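Local coordinates for Lmo0135 protein (Listeria monocytogenes EGD-e, PDB 5ISU), which probably serves as the substrate-binding protein of an ABC transporter, capturing peptides outside the membrane for uptake, at residues K215-A223 / K232-V242. Numbering follows the deposited sequence.
Sequences KDQNAANLA and KSIQPSDRNKV
Lys232 lays the end of its side chain over the methyl of Ala220, CE to CB 3.5 Å, and crosses the Asn221 side chain at about a right angle. Its chain is extended through chi2 and then bent at both of its last torsions, which turns NZ toward the carbonyl of the following residue, Ser233 O, to which it donates. NZ also donates across the contact to Asn221 OD1 at 2.9 Å, 26° out of the amide plane. The Gln217 side chain slides past that of Lys232 in the opposite direction.

Asn221 rests its amide carbon on Val242, CG to CG1 3.5 Å. The amide plane stands 82° from the Asp238 carboxylate, and Asn221 ND2 to Asp238 OD2 is 3.6 Å. A water joins the two, donating to Asp238 OD2 at 2.7 Å and accepting from Gln235 N and, weakly, from Asn221 ND2. The other carboxylate oxygen, Asp238 OD1, forms a salt bridge with Lys241 NZ at 2.8 Å.

In this family 5 bacterial extracellular solute-binding protein, the contact packs helix 217-225 against strand 231-233 and helix 239-245; the strand pairs antiparallel with strand 462-475, so the helix is joined to that mixed sheet. With two carbonyl acceptors for a buried ammonium, and a lysine and a water for a buried carboxylate, both charges are probably stabilised in their ionised forms.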
loop_
_atom_site.group_PDB
_atom_site.type_symbol
_atom_site.label_atom_id
_atom_site.label_comp_id
_atom_site.label_asym_id
_atom_site.label_seq_id
_atom_site.Cartn_x
_atom_site.Cartn_y
_atom_site.Cartn_z
ATOM N N LYS A 215 -0.122 -12.584 17.697
ATOM C CA LYS A 215 0.549 -13.144 16.522
ATOM C C LYS A 215 -0.098 -14.435 15.980
ATOM O O LYS A 215 -0.481 -14.498 14.811
ATOM C CB LYS A 215 2.007 -13.400 16.923
ATOM C CG LYS A 215 2.986 -13.723 15.807
ATOM C CD LYS A 215 4.404 -13.728 16.378
ATOM C CE LYS A 215 5.463 -13.992 15.325
ATOM N NZ LYS A 215 5.362 -15.359 14.755
ATOM N N ASP A 216 -0.235 -15.450 16.834
ATOM C CA ASP A 216 -0.827 -16.739 16.420
ATOM C C ASP A 216 -2.290 -16.583 15.968
ATOM O O ASP A 216 -3.157 -16.195 16.757
ATOM C CB ASP A 216 -0.700 -17.769 17.551
ATOM C CG ASP A 216 -1.074 -19.185 17.111
ATOM O OD1 ASP A 216 -2.283 -19.498 17.034
ATOM O OD2 ASP A 216 -0.149 -20.005 16.905
ATOM N N GLN A 217 -2.554 -16.889 14.699
ATOM C CA GLN A 217 -3.907 -16.747 14.131
ATOM C C GLN A 217 -4.937 -17.728 14.696
ATOM O O GLN A 217 -6.093 -17.359 14.846
ATOM C CB GLN A 217 -3.875 -16.803 12.595
ATOM C CG GLN A 217 -3.185 -15.585 11.985
ATOM C CD GLN A 217 -4.002 -14.303 12.143
ATOM O OE1 GLN A 217 -3.736 -13.481 13.034
ATOM N NE2 GLN A 217 -5.037 -14.159 11.314
ATOM N N ASN A 218 -4.536 -18.965 14.995
ATOM C CA ASN A 218 -5.485 -19.911 15.617
ATOM C C ASN A 218 -5.944 -19.334 16.960
ATOM O O ASN A 218 -7.140 -19.288 17.234
ATOM C CB ASN A 218 -4.917 -21.331 15.762
ATOM C CG ASN A 218 -5.033 -22.159 14.477
ATOM O OD1 ASN A 218 -5.796 -21.827 13.570
ATOM N ND2 ASN A 218 -4.313 -23.261 14.424
ATOM N N ALA A 219 -4.992 -18.814 17.735
ATOM C CA ALA A 219 -5.292 -18.185 19.008
ATOM C C ALA A 219 -6.085 -16.889 18.825
ATOM O O ALA A 219 -7.021 -16.600 19.588
ATOM C CB ALA A 219 -4.007 -17.895 19.763
ATOM N N ALA A 220 -5.714 -16.103 17.831
ATOM C CA ALA A 220 -6.392 -14.827 17.602
ATOM C C ALA A 220 -7.850 -15.040 17.199
ATOM O O ALA A 220 -8.726 -14.321 17.659
ATOM C CB ALA A 220 -5.659 -14.010 16.543
ATOM N N ASN A 221 -8.090 -16.025 16.335
ATOM C CA ASN A 221 -9.444 -16.338 15.860
ATOM C C ASN A 221 -10.305 -16.895 16.986
ATOM O O ASN A 221 -11.512 -16.626 17.040
ATOM C CB ASN A 221 -9.407 -17.272 14.645
ATOM C CG ASN A 221 -8.882 -16.573 13.382
ATOM O OD1 ASN A 221 -8.887 -15.339 13.286
ATOM N ND2 ASN A 221 -8.462 -17.364 12.396
ATOM N N LEU A 222 -9.683 -17.646 17.887
ATOM C CA LEU A 222 -10.395 -18.137 19.056
ATOM C C LEU A 222 -10.777 -16.938 19.976
ATOM O O LEU A 222 -11.899 -16.878 20.515
ATOM C CB LEU A 222 -9.560 -19.148 19.822
ATOM C CG LEU A 222 -10.291 -19.751 21.004
ATOM C CD1 LEU A 222 -11.577 -20.427 20.535
ATOM C CD2 LEU A 222 -9.381 -20.715 21.747
ATOM N N ALA A 223 -9.850 -15.985 20.130
ATOM C CA ALA A 223 -10.116 -14.795 20.951
ATOM C C ALA A 223 -11.317 -14.026 20.372
ATOM O O ALA A 223 -12.160 -13.511 21.112
ATOM C CB ALA A 223 -8.882 -13.898 21.036
ATOM N N LYS A 232 -10.726 -7.824 13.415
ATOM C CA LYS A 232 -9.391 -8.175 12.941
ATOM C C LYS A 232 -9.435 -8.609 11.491
ATOM O O LYS A 232 -10.498 -8.924 10.943
ATOM C CB LYS A 232 -8.812 -9.354 13.748
ATOM C CG LYS A 232 -9.591 -10.657 13.544
ATOM C CD LYS A 232 -9.221 -11.757 14.523
ATOM C CE LYS A 232 -7.792 -12.227 14.363
ATOM N NZ LYS A 232 -7.515 -12.844 13.037
ATOM N N SER A 233 -8.252 -8.671 10.908
ATOM C CA SER A 233 -8.044 -9.193 9.574
ATOM C C SER A 233 -8.007 -10.726 9.645
ATOM O O SER A 233 -7.501 -11.300 10.609
ATOM C CB SER A 233 -6.722 -8.685 9.029
ATOM O OG SER A 233 -6.749 -7.263 8.979
ATOM N N ILE A 234 -8.529 -11.366 8.603
ATOM C CA ILE A 234 -8.613 -12.809 8.490
ATOM C C ILE A 234 -7.900 -13.257 7.215
ATOM O O ILE A 234 -7.962 -12.578 6.201
ATOM C CB ILE A 234 -10.102 -13.254 8.380
ATOM C CG1 ILE A 234 -10.941 -12.679 9.519
ATOM C CG2 ILE A 234 -10.238 -14.771 8.343
ATOM C CD1 ILE A 234 -10.440 -13.018 10.909
ATOM N N GLN A 235 -7.210 -14.394 7.272
ATOM C CA GLN A 235 -6.578 -14.951 6.088
ATOM C C GLN A 235 -7.666 -15.722 5.339
ATOM O O GLN A 235 -8.588 -16.272 5.969
ATOM C CB GLN A 235 -5.410 -15.852 6.469
ATOM C CG GLN A 235 -4.368 -15.125 7.298
ATOM C CD GLN A 235 -3.894 -13.862 6.608
ATOM O OE1 GLN A 235 -4.190 -12.750 7.054
ATOM N NE2 GLN A 235 -3.248 -14.023 5.462
ATOM N N PRO A 236 -7.608 -15.731 3.995
ATOM C CA PRO A 236 -8.620 -16.431 3.196
ATOM C C PRO A 236 -8.951 -17.863 3.662
ATOM O O PRO A 236 -10.130 -18.229 3.731
ATOM C CB PRO A 236 -7.989 -16.455 1.809
ATOM C CG PRO A 236 -7.185 -15.204 1.753
ATOM C CD PRO A 236 -6.699 -14.938 3.147
ATOM N N SER A 237 -7.913 -18.635 3.993
ATOM C CA SER A 237 -8.061 -20.024 4.431
ATOM C C SER A 237 -8.799 -20.156 5.773
ATOM O O SER A 237 -9.323 -21.219 6.082
ATOM C CB SER A 237 -6.683 -20.719 4.500
ATOM O OG SER A 237 -5.800 -20.065 5.412
ATOM N N ASP A 238 -8.857 -19.079 6.554
ATOM C CA ASP A 238 -9.563 -19.120 7.834
ATOM C C ASP A 238 -10.995 -18.586 7.778
ATOM O O ASP A 238 -11.734 -18.726 8.754
ATOM C CB ASP A 238 -8.771 -18.346 8.898
ATOM C CG ASP A 238 -7.423 -19.004 9.233
ATOM O OD1 ASP A 238 -7.349 -20.259 9.271
ATOM O OD2 ASP A 238 -6.449 -18.258 9.500
ATOM N N ARG A 239 -11.407 -18.047 6.633
ATOM C CA ARG A 239 -12.718 -17.396 6.517
ATOM C C ARG A 239 -13.925 -18.280 6.839
ATOM O O ARG A 239 -14.828 -17.833 7.529
ATOM C CB ARG A 239 -12.830 -16.725 5.152
ATOM C CG ARG A 239 -14.044 -15.846 4.893
ATOM C CD ARG A 239 -15.249 -16.598 4.356
ATOM N NE ARG A 239 -15.924 -15.758 3.356
ATOM C CZ ARG A 239 -16.958 -14.949 3.570
ATOM N NH1 ARG A 239 -17.526 -14.856 4.756
ATOM N NH2 ARG A 239 -17.455 -14.248 2.568
ATOM N N ASN A 240 -13.949 -19.523 6.363
ATOM C CA ASN A 240 -15.077 -20.398 6.702
ATOM C C ASN A 240 -15.074 -20.815 8.192
ATOM O O ASN A 240 -16.141 -21.023 8.764
ATOM C CB ASN A 240 -15.134 -21.618 5.778
ATOM C CG ASN A 240 -15.491 -21.251 4.335
ATOM O OD1 ASN A 240 -16.034 -20.172 4.049
ATOM N ND2 ASN A 240 -15.205 -22.163 3.417
ATOM N N LYS A 241 -13.891 -20.884 8.813
ATOM C CA LYS A 241 -13.749 -21.241 10.235
ATOM C C LYS A 241 -14.369 -20.191 11.154
ATOM O O LYS A 241 -15.182 -20.503 12.024
ATOM C CB LYS A 241 -12.268 -21.343 10.646
ATOM C CG LYS A 241 -11.418 -22.263 9.805
ATOM C CD LYS A 241 -9.943 -22.204 10.193
ATOM C CE LYS A 241 -9.103 -23.064 9.252
ATOM N NZ LYS A 241 -7.640 -23.029 9.532
ATOM N N VAL A 242 -13.982 -18.937 10.946
ATOM C CA VAL A 242 -14.424 -17.862 11.822
ATOM C C VAL A 242 -15.876 -17.453 11.591
ATOM O O VAL A 242 -16.552 -17.054 12.542
ATOM C CB VAL A 242 -13.495 -16.630 11.737
ATOM C CG1 VAL A 242 -12.040 -17.057 11.900
ATOM C CG2 VAL A 242 -13.684 -15.879 10.434
HETATM O O HOH W 1 -6.853 -15.601 9.960
#